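Local structure of lipoteichoic acid primase (Listeria monocytogenes, 4UOP) at residues V63-F68 and V195-A200; Y176-F181 and F189-E194; D183-G188 and V254-K259. The protein is an enzyme of the sulfatase family whose extracellular catalytic domain holds a magnesium ion. One frame throughout, in Å; residues are numbered along the deposited sequence.

Contact 1: residues V63-F68 and V195-A200; sequences VQLESF and VLYNKA. With MG (magnesium ion), chain J.
Val63 meets the hydroxyl end of Tyr197, and little else joins strand 59-65 to helix 193-209 here: the two segments bury just 90 Å² between them. The tight part is small. Val63 CG1 lies 3.5 Å from Tyr197 OH and 4.3 Å from Tyr197 CE1, coming in at the edge of the ring near its plane. That methyl is the branch anti to the Val63 backbone N (chi1 -175°), while the tyrosine ring, anti to its own carbonyl carbon (chi1 -61°), leans off the helix toward the strand. The Leu65 side chain crosses that of Tyr197 at about a right angle, its CD2 stopping 4.0 Å from Tyr197 OH. No hydrogen bond links the segments, so the interface is held by van der Waals packing. The side of the helix away from the strand is the solvent side, where Asn198 and Lys199 are partly exposed. Just past the C-terminal end of the strand the chain turns to the metal site. Glu66 binds magnesium with both carboxylate oxygens, OE1 at 2.4 Å and OE2 at 2.2 Å, and Ser67 OG donates to the anti lone pair of Glu66 OE2 at 2.7 Å; Thr108, Asp284 and His285 complete the protein part of the site. Strand 59-65 runs between the parallel strands 214-219 and 277-283, and Tyr197 reaches it past Leu218 of the former while stacking on Phe264 of helix 246-271.

Contact 2: residues Y176-F181 and F189-E194; sequences YDRKFF and FSPSDE
The backbones of helix 178-181 and segment 189-194 approach most closely at two places, with Arg178 CA 7.4 Å from Ser190 CA and Phe181 CA 6.9 Å from Pro191 CA, and side chains span both gaps. Arg178 does the polar work. Its CG is anti to the backbone N (chi1 -166°) and the chain runs extended to NE, which carries the guanidinium across to the backbone carbonyl of Phe189. NH1 and NH2 both donate to that one oxygen, end-on: Arg178 NH1 to Phe189 O is 2.7 Å and lies in the carbonyl plane, whereas Arg178 NH2 to Phe189 O is 2.8 Å, its nitrogen standing 36° above that plane. The oxygen itself sits within 5° of the guanidinium plane. Pro191 CD covers one guanidinium face over its centre, 4.2 Å from Arg178 NH2, and a salt bridge from NE to Asp183 further fixes the group's rotation. The apolar half of the contact is Phe181 CB against Pro191 CG at 4.1 Å. Ser190 places CB beside Arg178 NH1, but its hydroxyl pairs with Thr155. Asp177 N-caps the short helix, with a weak bond from Lys179 N. Altogether an arginine holds the carbonyl at the turn of the small antiparallel beta-hairpin formed by strands 186-187 and 190-191, which leads through the N-cap residue Ser192 into helix 193-209.

Contact 3: residues D183-G188 and V254-K259; sequences DEDVIG and VHYADK
Ile187 and Tyr256 approach from opposite directions and supply the apolar part of this contact. Ile187 CD1 sits 3.6 Å from Tyr256 CZ, equally close to the phenol oxygen, and 3.8 Å from Tyr256 CE2, meeting the hydroxyl end of the ring obliquely. Ile187 is stretched out, CG1 anti to the carbonyl carbon (chi1 -69°) and CD1 continuing straight on, while Tyr256 has its ring anti to the backbone N (chi1 170°); with both CB atoms directed toward the partner, these torsions carry CD1 and the ring end together across a backbone gap of 10.7 Å between the Ile187 and Tyr256 CA atoms. The polar part runs through one water. It accepts from Tyr256 OH at 2.5 Å, a short bond, and donates to Asp185 OD2 at 2.7 Å, bridging two oxygens, Tyr256 OH and Asp185 OD2, that stand 4.4 Å apart and do not bond directly. Asp185 OD2 is also hydrogen-bonded to Ser192 OG, and Tyr256 OH receives a weak bond from Glu194 N. The carboxylate, the phenol and the start of helix 193-209 are thus tied into one small network. The hairpin strand 186-187 packs through this tyrosine against the long helix 246-271. Ser192 and the first turn of helix 193-209 lie alongside, and on another side of the long helix His255 and Asp258 bond to Ile82, Thr85 and Leu86.

Overall arrangement
The three contacts lie on the same side of the chain's centre, their own centres 9 to 10 Å apart, all within the sulfatase-family part of the chain. Along the chain, contact 2 is nested inside the loop that contact 1 closes, while contact 3 crosses both and reaches on to helix 246-271. Helix 193-209 serves contacts 1 and 2; contacts 2 and 3 share the hairpin of strands 186-187 and 190-191, joined further by Ser192 with Asp185 and Arg178 with Asp183. Phe68 packs on Val254 and Ala257, linking contacts 1 and 3. Together they connect the peripheral hairpin, through two helices, to the central sheet whose strand 59-65 leads into the magnesium site.

Contact 1: residues V63-F68 and V195-A200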
ATOM      1  N   VAL B  63      21.588  12.299  -8.794  1.00 14.86           N
ATOM      2  CA  VAL B  63      21.908  11.102  -8.023  1.00 15.19           C
ATOM      3  C   VAL B  63      20.890  10.942  -6.889  1.00 14.16           C
ATOM      4  O   VAL B  63      20.729  11.829  -6.059  1.00 14.12           O
ATOM      5  CB  VAL B  63      23.321  11.120  -7.431  1.00 16.27           C
ATOM      6  CG1 VAL B  63      23.610   9.790  -6.757  1.00 17.05           C
ATOM      7  CG2 VAL B  63      24.361  11.417  -8.496  1.00 17.02           C
ATOM      8  N   GLN B  64      20.204   9.807  -6.904  1.00 14.09           N
ATOM      9  CA  GLN B  64      19.229   9.428  -5.900  1.00 15.13           C
ATOM     10  C   GLN B  64      19.928   8.499  -4.915  1.00 16.02           C
ATOM     11  O   GLN B  64      20.324   7.395  -5.290  1.00 17.28           O
ATOM     12  CB  GLN B  64      18.055   8.712  -6.538  1.00 16.04           C
ATOM     13  CG  GLN B  64      16.972   8.344  -5.540  1.00 16.83           C
ATOM     14  CD  GLN B  64      15.738   7.743  -6.169  1.00 17.96           C
ATOM     15  OE1 GLN B  64      14.945   8.434  -6.841  1.00 18.54           O
ATOM     16  NE2 GLN B  64      15.539   6.458  -5.937  1.00 18.85           N
ATOM     17  N   LEU B  65      20.072   8.967  -3.688  1.00 15.93           N
ATOM     18  CA  LEU B  65      20.856   8.284  -2.650  1.00 17.45           C
ATOM     19  C   LEU B  65      19.957   7.441  -1.748  1.00 17.57           C
ATOM     20  O   LEU B  65      19.126   7.966  -0.999  1.00 16.97           O
ATOM     21  CB  LEU B  65      21.610   9.325  -1.834  1.00 19.44           C
ATOM     22  CG  LEU B  65      22.588  10.176  -2.641  1.00 19.39           C
ATOM     23  CD1 LEU B  65      22.927  11.435  -1.862  1.00 21.33           C
ATOM     24  CD2 LEU B  65      23.847   9.393  -2.980  1.00 20.67           C
ATOM     25  N   GLU B  66      20.143   6.125  -1.816  1.00 17.82           N
ATOM     26  CA  GLU B  66      19.289   5.181  -1.120  1.00 17.74           C
ATOM     27  C   GLU B  66      19.276   5.382   0.403  1.00 18.00           C
ATOM     28  O   GLU B  66      20.332   5.335   1.058  1.00 17.23           O
ATOM     29  CB  GLU B  66      19.745   3.750  -1.447  1.00 18.45           C
ATOM     30  CG  GLU B  66      18.953   2.683  -0.710  1.00 19.04           C
ATOM     31  CD  GLU B  66      17.469   2.750  -1.015  1.00 19.18           C
ATOM     32  OE1 GLU B  66      17.090   2.536  -2.185  1.00 19.42           O
ATOM     33  OE2 GLU B  66      16.671   2.993  -0.085  1.00 18.63           O
ATOM     34  N   SER B  67      18.084   5.612   0.956  1.00 17.15           N
ATOM     35  CA  SER B  67      17.851   5.621   2.409  1.00 16.79           C
ATOM     36  C   SER B  67      18.590   6.713   3.209  1.00 16.85           C
ATOM     37  O   SER B  67      18.654   6.628   4.437  1.00 19.22           O
ATOM     38  CB  SER B  67      18.147   4.225   3.004  1.00 16.91           C
ATOM     39  OG  SER B  67      17.175   3.285   2.564  1.00 17.60           O
ATOM     40  N   PHE B  68      19.082   7.755   2.531  1.00 17.11           N
ATOM     41  CA  PHE B  68      19.617   8.946   3.204  1.00 17.64           C
ATOM     42  C   PHE B  68      18.451   9.796   3.764  1.00 18.79           C
ATOM     43  O   PHE B  68      17.496  10.089   3.035  1.00 18.59           O
ATOM     44  CB  PHE B  68      20.430   9.814   2.240  1.00 17.78           C
ATOM     45  CG  PHE B  68      21.868   9.381   2.033  1.00 17.82           C
ATOM     46  CD1 PHE B  68      22.181   8.094   1.630  1.00 17.21           C
ATOM     47  CD2 PHE B  68      22.909  10.297   2.169  1.00 18.81           C
ATOM     48  CE1 PHE B  68      23.502   7.719   1.407  1.00 17.19           C
ATOM     49  CE2 PHE B  68      24.231   9.930   1.945  1.00 18.98           C
ATOM     50  CZ  PHE B  68      24.523   8.643   1.539  1.00 18.02           C
ATOM     51  N   VAL B 195      31.196   0.806  -8.196  1.00 20.51           N
ATOM     52  CA  VAL B 195      31.066   0.271  -9.559  1.00 20.23           C
ATOM     53  C   VAL B 195      30.049   1.117 -10.358  1.00 19.26           C
ATOM     54  O   VAL B 195      30.259   1.393 -11.544  1.00 19.76           O
ATOM     55  CB  VAL B 195      30.650  -1.213  -9.533  1.00 20.78           C
ATOM     56  CG1 VAL B 195      30.330  -1.722 -10.924  1.00 20.11           C
ATOM     57  CG2 VAL B 195      31.755  -2.071  -8.899  1.00 21.58           C
ATOM     58  N   LEU B 196      28.968   1.534  -9.697  1.00 18.86           N
ATOM     59  CA  LEU B 196      27.962   2.404 -10.327  1.00 18.77           C
ATOM     60  C   LEU B 196      28.636   3.628 -10.915  1.00 18.45           C
ATOM     61  O   LEU B 196      28.519   3.903 -12.125  1.00 18.61           O
ATOM     62  CB  LEU B 196      26.887   2.822  -9.309  1.00 18.38           C
ATOM     63  CG  LEU B 196      25.919   3.930  -9.739  1.00 18.52           C
ATOM     64  CD1 LEU B 196      25.012   3.422 -10.847  1.00 19.18           C
ATOM     65  CD2 LEU B 196      25.121   4.408  -8.548  1.00 19.20           C
ATOM     66  N   TYR B 197      29.406   4.329 -10.083  1.00 19.11           N
ATOM     67  CA  TYR B 197      30.003   5.584 -10.512  1.00 20.05           C
ATOM     68  C   TYR B 197      31.151   5.377 -11.508  1.00 20.23           C
ATOM     69  O   TYR B 197      31.296   6.130 -12.471  1.00 19.07           O
ATOM     70  CB  TYR B 197      30.477   6.400  -9.313  1.00 19.79           C
ATOM     71  CG  TYR B 197      29.368   6.783  -8.357  1.00 18.96           C
ATOM     72  CD1 TYR B 197      28.204   7.405  -8.823  1.00 18.34           C
ATOM     73  CD2 TYR B 197      29.476   6.539  -6.999  1.00 17.89           C
ATOM     74  CE1 TYR B 197      27.182   7.742  -7.954  1.00 18.16           C
ATOM     75  CE2 TYR B 197      28.470   6.893  -6.118  1.00 17.92           C
ATOM     76  CZ  TYR B 197      27.304   7.492  -6.603  1.00 18.52           C
ATOM     77  OH  TYR B 197      26.282   7.820  -5.727  1.00 18.55           O
ATOM     78  N   ASN B 198      31.971   4.360 -11.266  1.00 21.37           N
ATOM     79  CA  ASN B 198      33.102   4.082 -12.152  1.00 22.67           C
ATOM     80  C   ASN B 198      32.709   3.630 -13.554  1.00 20.95           C
ATOM     81  O   ASN B 198      33.407   3.928 -14.508  1.00 20.89           O
ATOM     82  CB  ASN B 198      34.050   3.061 -11.516  1.00 24.89           C
ATOM     83  CG  ASN B 198      34.940   3.678 -10.462  1.00 28.55           C
ATOM     84  OD1 ASN B 198      35.126   4.889 -10.427  1.00 31.76           O
ATOM     85  ND2 ASN B 198      35.514   2.843  -9.608  1.00 30.79           N
ATOM     86  N   LYS B 199      31.628   2.882 -13.684  1.00 20.05           N
ATOM     87  CA  LYS B 199      31.184   2.449 -14.998  1.00 21.41           C
ATOM     88  C   LYS B 199      30.288   3.480 -15.679  1.00 20.82           C
ATOM     89  O   LYS B 199      30.269   3.546 -16.893  1.00 21.06           O
ATOM     90  CB  LYS B 199      30.516   1.088 -14.935  1.00 24.47           C
ATOM     91  CG  LYS B 199      31.518  -0.014 -14.587  1.00 28.54           C
ATOM     92  CD  LYS B 199      30.928  -1.396 -14.760  1.00 32.60           C
ATOM     93  CE  LYS B 199      31.999  -2.472 -14.681  1.00 34.84           C
ATOM     94  NZ  LYS B 199      32.791  -2.565 -15.941  1.00 37.34           N
ATOM     95  N   ALA B 200      29.599   4.317 -14.915  1.00 19.66           N
ATOM     96  CA  ALA B 200      28.789   5.388 -15.533  1.00 19.56           C
ATOM     97  C   ALA B 200      29.673   6.517 -16.074  1.00 20.27           C
ATOM     98  O   ALA B 200      29.433   7.043 -17.165  1.00 19.45           O
ATOM     99  CB  ALA B 200      27.776   5.945 -14.546  1.00 19.66           C
TER
HETATM  100 MG    MG J1616      14.957   3.153  -1.382  1.00 10.93          MG
HETATM  101  O   HOH W   1      14.276   1.206  -0.573  1.00 21.74           O

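Contact 2: residues Y176-F181 and F189-E194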
ATOM      1  N   TYR B 176      20.730   1.538 -17.993  1.00 19.86           N
ATOM      2  CA  TYR B 176      21.860   0.648 -17.756  1.00 19.60           C
ATOM      3  C   TYR B 176      21.585  -0.078 -16.456  1.00 20.57           C
ATOM      4  O   TYR B 176      21.456   0.557 -15.409  1.00 21.03           O
ATOM      5  CB  TYR B 176      23.133   1.460 -17.627  1.00 19.70           C
ATOM      6  CG  TYR B 176      23.559   2.216 -18.869  1.00 20.08           C
ATOM      7  CD1 TYR B 176      22.969   3.429 -19.207  1.00 19.36           C
ATOM      8  CD2 TYR B 176      24.569   1.718 -19.702  1.00 19.85           C
ATOM      9  CE1 TYR B 176      23.369   4.125 -20.331  1.00 20.28           C
ATOM     10  CE2 TYR B 176      24.985   2.416 -20.819  1.00 19.87           C
ATOM     11  CZ  TYR B 176      24.364   3.611 -21.141  1.00 19.67           C
ATOM     12  OH  TYR B 176      24.773   4.305 -22.247  1.00 19.49           O
ATOM     13  N   ASP B 177      21.488  -1.404 -16.515  1.00 21.92           N
ATOM     14  CA  ASP B 177      21.116  -2.195 -15.353  1.00 21.92           C
ATOM     15  C   ASP B 177      22.209  -3.225 -15.038  1.00 22.29           C
ATOM     16  O   ASP B 177      23.332  -3.128 -15.534  1.00 20.47           O
ATOM     17  CB  ASP B 177      19.725  -2.825 -15.552  1.00 23.17           C
ATOM     18  CG  ASP B 177      19.750  -4.089 -16.389  1.00 24.73           C
ATOM     19  OD1 ASP B 177      20.676  -4.270 -17.200  1.00 26.67           O
ATOM     20  OD2 ASP B 177      18.826  -4.919 -16.215  1.00 28.51           O
ATOM     21  N   ARG B 178      21.875  -4.205 -14.215  1.00 24.50           N
ATOM     22  CA  ARG B 178      22.879  -5.190 -13.787  1.00 27.45           C
ATOM     23  C   ARG B 178      23.701  -5.778 -14.941  1.00 27.87           C
ATOM     24  O   ARG B 178      24.904  -5.928 -14.806  1.00 28.07           O
ATOM     25  CB  ARG B 178      22.237  -6.316 -12.996  1.00 30.10           C
ATOM     26  CG  ARG B 178      23.278  -7.148 -12.256  1.00 32.85           C
ATOM     27  CD  ARG B 178      22.639  -8.308 -11.534  1.00 38.17           C
ATOM     28  NE  ARG B 178      23.503  -8.757 -10.440  1.00 43.94           N
ATOM     29  CZ  ARG B 178      23.239  -8.608  -9.145  1.00 46.21           C
ATOM     30  NH1 ARG B 178      22.110  -8.027  -8.732  1.00 49.63           N
ATOM     31  NH2 ARG B 178      24.111  -9.060  -8.251  1.00 51.22           N
ATOM     32  N   LYS B 179      23.053  -6.106 -16.056  1.00 31.55           N
ATOM     33  CA  LYS B 179      23.752  -6.644 -17.253  1.00 34.31           C
ATOM     34  C   LYS B 179      24.947  -5.802 -17.675  1.00 32.97           C
ATOM     35  O   LYS B 179      25.982  -6.331 -18.101  1.00 33.58           O
ATOM     36  CB  LYS B 179      22.798  -6.752 -18.447  1.00 38.33           C
ATOM     37  CG  LYS B 179      21.716  -7.807 -18.304  1.00 42.64           C
ATOM     38  CD  LYS B 179      21.083  -8.149 -19.649  1.00 45.63           C
ATOM     39  CE  LYS B 179      20.500  -6.932 -20.358  1.00 47.85           C
ATOM     40  NZ  LYS B 179      19.541  -6.161 -19.512  1.00 50.04           N
ATOM     41  N   PHE B 180      24.801  -4.486 -17.561  1.00 29.39           N
ATOM     42  CA  PHE B 180      25.875  -3.566 -17.891  1.00 27.39           C
ATOM     43  C   PHE B 180      26.978  -3.543 -16.838  1.00 27.43           C
ATOM     44  O   PHE B 180      28.154  -3.425 -17.178  1.00 28.59           O
ATOM     45  CB  PHE B 180      25.317  -2.144 -18.087  1.00 26.17           C
ATOM     46  CG  PHE B 180      26.376  -1.101 -18.248  1.00 25.55           C
ATOM     47  CD1 PHE B 180      27.064  -0.974 -19.446  1.00 26.16           C
ATOM     48  CD2 PHE B 180      26.696  -0.253 -17.198  1.00 27.25           C
ATOM     49  CE1 PHE B 180      28.039  -0.010 -19.594  1.00 25.98           C
ATOM     50  CE2 PHE B 180      27.682   0.700 -17.332  1.00 27.02           C
ATOM     51  CZ  PHE B 180      28.351   0.825 -18.534  1.00 26.92           C
ATOM     52  N   PHE B 181      26.606  -3.566 -15.562  1.00 27.16           N
ATOM     53  CA  PHE B 181      27.606  -3.433 -14.484  1.00 28.19           C
ATOM     54  C   PHE B 181      28.434  -4.676 -14.124  1.00 32.68           C
ATOM     55  O   PHE B 181      29.477  -4.530 -13.500  1.00 33.20           O
ATOM     56  CB  PHE B 181      26.963  -2.819 -13.238  1.00 26.68           C
ATOM     57  CG  PHE B 181      26.472  -1.419 -13.442  1.00 24.13           C
ATOM     58  CD1 PHE B 181      27.351  -0.351 -13.370  1.00 23.60           C
ATOM     59  CD2 PHE B 181      25.132  -1.168 -13.717  1.00 24.06           C
ATOM     60  CE1 PHE B 181      26.904   0.942 -13.566  1.00 24.04           C
ATOM     61  CE2 PHE B 181      24.680   0.128 -13.912  1.00 23.08           C
ATOM     62  CZ  PHE B 181      25.565   1.180 -13.842  1.00 23.60           C
ATOM     63  N   PHE B 189      23.085  -6.958  -2.659  1.00 43.85           N
ATOM     64  CA  PHE B 189      22.645  -7.852  -3.735  1.00 44.85           C
ATOM     65  C   PHE B 189      23.065  -7.412  -5.137  1.00 39.02           C
ATOM     66  O   PHE B 189      22.665  -8.042  -6.112  1.00 38.87           O
ATOM     67  CB  PHE B 189      21.119  -8.018  -3.712  1.00 48.15           C
ATOM     68  CG  PHE B 189      20.614  -8.957  -2.660  1.00 52.57           C
ATOM     69  CD1 PHE B 189      20.692 -10.341  -2.841  1.00 55.45           C
ATOM     70  CD2 PHE B 189      20.020  -8.467  -1.509  1.00 54.45           C
ATOM     71  CE1 PHE B 189      20.209 -11.210  -1.880  1.00 55.80           C
ATOM     72  CE2 PHE B 189      19.538  -9.334  -0.547  1.00 57.03           C
ATOM     73  CZ  PHE B 189      19.632 -10.706  -0.732  1.00 55.79           C
ATOM     74  N   SER B 190      23.861  -6.353  -5.252  1.00 33.73           N
ATOM     75  CA  SER B 190      24.283  -5.898  -6.575  1.00 31.69           C
ATOM     76  C   SER B 190      25.592  -5.100  -6.495  1.00 29.02           C
ATOM     77  O   SER B 190      26.068  -4.780  -5.397  1.00 30.95           O
ATOM     78  CB  SER B 190      23.137  -5.125  -7.259  1.00 32.45           C
ATOM     79  OG  SER B 190      22.890  -3.895  -6.627  1.00 31.88           O
ATOM     80  N   PRO B 191      26.200  -4.802  -7.653  1.00 26.27           N
ATOM     81  CA  PRO B 191      27.471  -4.112  -7.590  1.00 24.97           C
ATOM     82  C   PRO B 191      27.421  -2.817  -6.771  1.00 23.84           C
ATOM     83  O   PRO B 191      26.386  -2.135  -6.717  1.00 23.31           O
ATOM     84  CB  PRO B 191      27.808  -3.859  -9.057  1.00 26.26           C
ATOM     85  CG  PRO B 191      27.143  -4.985  -9.786  1.00 27.09           C
ATOM     86  CD  PRO B 191      25.900  -5.299  -9.008  1.00 26.56           C
ATOM     87  N   SER B 192      28.552  -2.501  -6.156  1.00 22.14           N
ATOM     88  CA  SER B 192      28.660  -1.406  -5.215  1.00 21.89           C
ATOM     89  C   SER B 192      28.420  -0.063  -5.890  1.00 20.81           C
ATOM     90  O   SER B 192      28.489   0.040  -7.119  1.00 20.77           O
ATOM     91  CB  SER B 192      30.053  -1.409  -4.598  1.00 22.57           C
ATOM     92  OG  SER B 192      31.029  -1.132  -5.582  1.00 23.54           O
ATOM     93  N   ASP B 193      28.152   0.957  -5.074  1.00 20.25           N
ATOM     94  CA  ASP B 193      28.113   2.332  -5.566  1.00 20.00           C
ATOM     95  C   ASP B 193      29.427   2.706  -6.269  1.00 20.75           C
ATOM     96  O   ASP B 193      29.406   3.489  -7.205  1.00 18.85           O
ATOM     97  CB  ASP B 193      27.857   3.332  -4.436  1.00 19.60           C
ATOM     98  CG  ASP B 193      26.445   3.251  -3.864  1.00 19.08           C
ATOM     99  OD1 ASP B 193      25.579   2.501  -4.379  1.00 19.96           O
ATOM    100  OD2 ASP B 193      26.208   3.966  -2.871  1.00 19.45           O
ATOM    101  N   GLU B 194      30.570   2.183  -5.807  1.00 20.71           N
ATOM    102  CA  GLU B 194      31.831   2.444  -6.502  1.00 22.11           C
ATOM    103  C   GLU B 194      31.765   1.980  -7.959  1.00 21.35           C
ATOM    104  O   GLU B 194      32.210   2.679  -8.845  1.00 20.47           O
ATOM    105  CB  GLU B 194      33.030   1.782  -5.809  1.00 24.56           C
ATOM    106  CG  GLU B 194      34.365   2.149  -6.444  1.00 27.75           C
ATOM    107  CD  GLU B 194      35.572   1.790  -5.581  1.00 31.92           C
ATOM    108  OE1 GLU B 194      35.439   0.964  -4.654  1.00 32.18           O
ATOM    109  OE2 GLU B 194      36.667   2.348  -5.831  1.00 36.22           O
TER

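Contact 3: residues D183-G188 and V254-K259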
ATOM      1  N   ASP B 183      29.348  -8.350 -12.207  1.00 50.42           N
ATOM      2  CA  ASP B 183      29.136  -8.867 -10.850  1.00 52.17           C
ATOM      3  C   ASP B 183      30.376  -8.719  -9.966  1.00 50.36           C
ATOM      4  O   ASP B 183      30.527  -9.424  -8.970  1.00 50.76           O
ATOM      5  CB  ASP B 183      28.695 -10.332 -10.929  1.00 56.48           C
ATOM      6  CG  ASP B 183      27.260 -10.479 -11.410  1.00 61.45           C
ATOM      7  OD1 ASP B 183      26.347  -9.972 -10.715  1.00 64.73           O
ATOM      8  OD2 ASP B 183      27.051 -11.099 -12.478  1.00 63.54           O
ATOM      9  N   GLU B 184      31.247  -7.782 -10.320  1.00 49.94           N
ATOM     10  CA  GLU B 184      32.382  -7.426  -9.470  1.00 49.76           C
ATOM     11  C   GLU B 184      31.904  -6.560  -8.299  1.00 46.88           C
ATOM     12  O   GLU B 184      30.933  -5.796  -8.436  1.00 44.52           O
ATOM     13  CB  GLU B 184      33.450  -6.667 -10.274  1.00 51.89           C
ATOM     14  CG  GLU B 184      33.051  -5.242 -10.687  1.00 53.97           C
ATOM     15  CD  GLU B 184      34.190  -4.446 -11.306  1.00 55.54           C
ATOM     16  OE1 GLU B 184      35.375  -4.815 -11.105  1.00 60.16           O
ATOM     17  OE2 GLU B 184      33.898  -3.447 -11.994  1.00 47.80           O
ATOM     18  N   ASP B 185      32.580  -6.710  -7.157  1.00 40.76           N
ATOM     19  CA  ASP B 185      32.422  -5.835  -5.991  1.00 39.04           C
ATOM     20  C   ASP B 185      30.962  -5.638  -5.594  1.00 36.66           C
ATOM     21  O   ASP B 185      30.471  -4.506  -5.470  1.00 34.82           O
ATOM     22  CB  ASP B 185      33.110  -4.485  -6.254  1.00 39.74           C
ATOM     23  CG  ASP B 185      33.319  -3.654  -4.979  1.00 41.54           C
ATOM     24  OD1 ASP B 185      33.483  -4.225  -3.878  1.00 43.38           O
ATOM     25  OD2 ASP B 185      33.331  -2.415  -5.085  1.00 40.06           O
ATOM     26  N   VAL B 186      30.278  -6.756  -5.394  1.00 33.37           N
ATOM     27  CA  VAL B 186      28.904  -6.755  -4.932  1.00 36.22           C
ATOM     28  C   VAL B 186      28.853  -6.343  -3.454  1.00 37.90           C
ATOM     29  O   VAL B 186      29.644  -6.815  -2.628  1.00 37.33           O
ATOM     30  CB  VAL B 186      28.240  -8.136  -5.136  1.00 36.24           C
ATOM     31  CG1 VAL B 186      26.879  -8.196  -4.460  1.00 35.50           C
ATOM     32  CG2 VAL B 186      28.114  -8.445  -6.624  1.00 35.91           C
ATOM     33  N   ILE B 187      27.939  -5.431  -3.145  1.00 37.62           N
ATOM     34  CA  ILE B 187      27.640  -5.040  -1.767  1.00 39.30           C
ATOM     35  C   ILE B 187      26.131  -5.179  -1.638  1.00 41.21           C
ATOM     36  O   ILE B 187      25.375  -4.576  -2.409  1.00 38.59           O
ATOM     37  CB  ILE B 187      28.093  -3.600  -1.455  1.00 39.53           C
ATOM     38  CG1 ILE B 187      29.620  -3.538  -1.445  1.00 38.45           C
ATOM     39  CG2 ILE B 187      27.522  -3.120  -0.122  1.00 39.85           C
ATOM     40  CD1 ILE B 187      30.197  -2.169  -1.141  1.00 37.95           C
ATOM     41  N   GLY B 188      25.693  -5.992  -0.681  1.00 41.80           N
ATOM     42  CA  GLY B 188      24.297  -6.390  -0.623  1.00 43.88           C
ATOM     43  C   GLY B 188      23.994  -7.345  -1.766  1.00 45.85           C
ATOM     44  O   GLY B 188      24.596  -8.414  -1.852  1.00 51.07           O
ATOM     45  N   VAL B 254      25.961   4.462   4.989  1.00 18.11           N
ATOM     46  CA  VAL B 254      25.799   5.849   4.535  1.00 19.26           C
ATOM     47  C   VAL B 254      27.172   6.504   4.336  1.00 18.78           C
ATOM     48  O   VAL B 254      27.385   7.219   3.366  1.00 18.20           O
ATOM     49  CB  VAL B 254      24.926   6.643   5.516  1.00 20.33           C
ATOM     50  CG1 VAL B 254      25.048   8.138   5.279  1.00 22.72           C
ATOM     51  CG2 VAL B 254      23.478   6.178   5.395  1.00 21.22           C
ATOM     52  N   HIS B 255      28.119   6.217   5.236  1.00 18.59           N
ATOM     53  CA  HIS B 255      29.451   6.757   5.116  1.00 19.56           C
ATOM     54  C   HIS B 255      30.133   6.239   3.856  1.00 18.55           C
ATOM     55  O   HIS B 255      30.786   6.991   3.158  1.00 19.93           O
ATOM     56  CB  HIS B 255      30.294   6.424   6.351  1.00 20.72           C
ATOM     57  CG  HIS B 255      31.689   6.950   6.275  1.00 22.98           C
ATOM     58  ND1 HIS B 255      31.991   8.279   6.472  1.00 24.15           N
ATOM     59  CD2 HIS B 255      32.859   6.334   5.991  1.00 24.42           C
ATOM     60  CE1 HIS B 255      33.297   8.449   6.344  1.00 25.55           C
ATOM     61  NE2 HIS B 255      33.843   7.287   6.046  1.00 26.08           N
ATOM     62  N   TYR B 256      29.994   4.944   3.581  1.00 18.52           N
ATOM     63  CA  TYR B 256      30.526   4.367   2.363  1.00 18.47           C
ATOM     64  C   TYR B 256      29.901   5.043   1.125  1.00 18.29           C
ATOM     65  O   TYR B 256      30.604   5.458   0.200  1.00 18.48           O
ATOM     66  CB  TYR B 256      30.288   2.860   2.324  1.00 19.31           C
ATOM     67  CG  TYR B 256      30.609   2.277   0.983  1.00 20.43           C
ATOM     68  CD1 TYR B 256      31.929   1.982   0.624  1.00 20.79           C
ATOM     69  CD2 TYR B 256      29.601   2.078   0.022  1.00 21.24           C
ATOM     70  CE1 TYR B 256      32.221   1.483  -0.633  1.00 21.20           C
ATOM     71  CE2 TYR B 256      29.891   1.578  -1.226  1.00 21.42           C
ATOM     72  CZ  TYR B 256      31.202   1.280  -1.550  1.00 21.18           C
ATOM     73  OH  TYR B 256      31.479   0.802  -2.814  1.00 22.38           O
ATOM     74  N   ALA B 257      28.584   5.141   1.121  1.00 17.55           N
ATOM     75  CA  ALA B 257      27.874   5.729  -0.011  1.00 16.94           C
ATOM     76  C   ALA B 257      28.298   7.193  -0.231  1.00 16.65           C
ATOM     77  O   ALA B 257      28.523   7.614  -1.366  1.00 17.38           O
ATOM     78  CB  ALA B 257      26.376   5.614   0.199  1.00 16.68           C
ATOM     79  N   ASP B 258      28.414   7.951   0.848  1.00 17.44           N
ATOM     80  CA  ASP B 258      28.865   9.342   0.793  1.00 18.70           C
ATOM     81  C   ASP B 258      30.318   9.446   0.295  1.00 19.35           C
ATOM     82  O   ASP B 258      30.657  10.328  -0.507  1.00 18.28           O
ATOM     83  CB  ASP B 258      28.683  10.003   2.155  1.00 20.13           C
ATOM     84  CG  ASP B 258      29.266  11.399   2.228  1.00 22.82           C
ATOM     85  OD1 ASP B 258      30.507  11.551   2.421  1.00 23.31           O
ATOM     86  OD2 ASP B 258      28.467  12.369   2.124  1.00 24.29           O
ATOM     87  N   LYS B 259      31.179   8.535   0.748  1.00 19.22           N
ATOM     88  CA  LYS B 259      32.556   8.496   0.245  1.00 19.72           C
ATOM     89  C   LYS B 259      32.614   8.295  -1.274  1.00 18.21           C
ATOM     90  O   LYS B 259      33.347   8.995  -1.973  1.00 18.49           O
ATOM     91  CB  LYS B 259      33.336   7.383   0.931  1.00 20.95           C
ATOM     92  CG  LYS B 259      34.787   7.280   0.494  1.00 23.88           C
ATOM     93  CD  LYS B 259      35.515   6.331   1.429  1.00 26.90           C
ATOM     94  CE  LYS B 259      36.972   6.133   1.048  1.00 30.81           C
ATOM     95  NZ  LYS B 259      37.121   4.867   0.293  1.00 33.38           N
TER
HETATM   96  O   HOH W   2      33.664  -0.450  -3.211  1.00 30.04           O